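Local coordinates for protein hydrolase, isochorismatase family (Pseudomonas putida KT2440, PDB 4H17) that probably acts as a hydrolase of the isochorismatase family, built on a Rossmann-like fold and assembled here as a two-chain unit, at residues T6-F9 and R10-R14. Residues are numbered along the deposited sequence; the frame is centred on the assembly and turned at random.
Sequences TTMF and RLTGR. With SO4 (sulfate ion), chain F.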
# COMPACT_ATOMS: atom_id res chain seq x y z
N THR A 6 -9.42 15.41 7.44
CA THR A 6 -8.40 15.35 8.48
C THR A 6 -7.62 14.10 8.23
O THR A 6 -8.21 13.09 7.88
CB THR A 6 -9.02 15.30 9.89
OG1 THR A 6 -9.89 16.43 10.08
CG2 THR A 6 -7.97 15.37 10.92
N THR A 7 -6.31 14.12 8.45
CA THR A 7 -5.51 12.92 8.21
C THR A 7 -5.78 12.00 9.38
O THR A 7 -6.11 12.48 10.47
CB THR A 7 -4.00 13.20 8.14
OG1 THR A 7 -3.58 13.83 9.36
CG2 THR A 7 -3.63 14.10 6.96
N MSE A 8 -5.66 10.71 9.16
CA MSE A 8 -5.70 9.73 10.26
C MSE A 8 -4.67 10.12 11.31
O MSE A 8 -4.91 10.02 12.50
CB MSE A 8 -5.49 8.32 9.73
CG MSE A 8 -5.78 7.26 10.79
SE MSE A 8 -7.68 7.33 11.37
CE MSE A 8 -8.21 7.82 9.57
N PHE A 9 -3.49 10.56 10.89
CA PHE A 9 -2.48 11.04 11.83
C PHE A 9 -3.03 12.10 12.79
O PHE A 9 -2.89 11.97 14.00
CB PHE A 9 -1.29 11.63 11.08
CG PHE A 9 -0.33 10.62 10.48
CD1 PHE A 9 0.39 9.72 11.26
CD2 PHE A 9 -0.06 10.62 9.12
CE1 PHE A 9 1.27 8.82 10.70
CE2 PHE A 9 0.86 9.76 8.55
CZ PHE A 9 1.54 8.83 9.35
N ARG A 10 -3.65 13.14 12.25
CA ARG A 10 -4.11 14.23 13.10
C ARG A 10 -5.32 13.83 13.92
O ARG A 10 -5.44 14.23 15.08
CB ARG A 10 -4.38 15.49 12.26
CG ARG A 10 -3.12 16.02 11.56
CD ARG A 10 -2.34 17.11 12.23
NE ARG A 10 -2.85 18.47 11.99
CZ ARG A 10 -2.07 19.55 11.92
NH1 ARG A 10 -0.74 19.45 12.00
NH2 ARG A 10 -2.60 20.75 11.73
N LEU A 11 -6.18 13.00 13.34
CA LEU A 11 -7.36 12.51 14.05
C LEU A 11 -7.01 11.73 15.30
O LEU A 11 -7.73 11.86 16.29
CB LEU A 11 -8.24 11.66 13.12
CG LEU A 11 -9.60 11.20 13.63
CD1 LEU A 11 -10.47 12.41 13.86
CD2 LEU A 11 -10.23 10.26 12.61
N THR A 12 -5.94 10.94 15.24
CA THR A 12 -5.51 10.05 16.34
C THR A 12 -4.42 10.65 17.25
O THR A 12 -4.02 10.05 18.27
CB THR A 12 -5.03 8.68 15.81
OG1 THR A 12 -3.86 8.84 14.98
CG2 THR A 12 -6.14 8.02 15.03
N GLY A 13 -3.92 11.82 16.84
CA GLY A 13 -2.86 12.52 17.53
C GLY A 13 -1.50 11.87 17.37
O GLY A 13 -0.62 12.05 18.22
N ARG A 14 -1.32 11.15 16.26
CA ARG A 14 -0.10 10.38 16.00
C ARG A 14 0.78 11.04 14.94
O ARG A 14 1.80 10.47 14.51
CB ARG A 14 -0.46 8.96 15.59
CG ARG A 14 -1.09 8.13 16.72
CD ARG A 14 -1.14 6.64 16.42
NE ARG A 14 -1.75 5.89 17.53
CZ ARG A 14 -3.03 5.49 17.58
NH1 ARG A 14 -3.89 5.75 16.59
NH2 ARG A 14 -3.47 4.83 18.66
S SO4 F . -7.16 5.11 18.10
O1 SO4 F . -6.55 5.03 19.45
O2 SO4 F . -8.35 4.17 18.05
O3 SO4 F . -7.57 6.48 17.74
O4 SO4 F . -6.15 4.63 17.12
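T7 is the N-cap of the short N-terminal helix 8-12, bonding R10 N through its side chain, and G13 is the C-prime residue of the Schellman motif that ends it. At the start, R10 N donates to T7 OG1 over 3.0 Å with an N-H...O angle of 158°; a chi1 of 57° sets that hydroxyl between T7's own backbone N and carbonyl carbon, facing the first turn. L11 N reaches T7 O at 2.9 Å, while M8 N donates to D185 OD1, resting the helix start against helix 172-186. M8 O accepts twice, from T12 N at 3.1 Å and from T12 OG1 at 2.9 Å, the two donors arriving from opposite faces of the carbonyl plane. A valine in place of T12 would probably leave M8 O with only the backbone N-H of this pair, a methyl facing the oxygen where the hydroxyl had donated. At the far end, R14 N bonds to F9 O at 2.9 Å and G13 N weakly to R10 O, with G13 at positive phi. Selenomethionine SE of M8 lies 4.1 Å from L11 CD2, and both side chains pack on L40 of the second subunit. R14, extended from CG to NE, presents its guanidinium edge to a sulfate, NH1 donating to in-plane O4 at 2.6 Å and NH2 to O1 at 3.2 Å. Because R78 and T74 of the second subunit also bind this probably crystallisation-derived anion, its charge is likely to offset the two arginines where the chains meet.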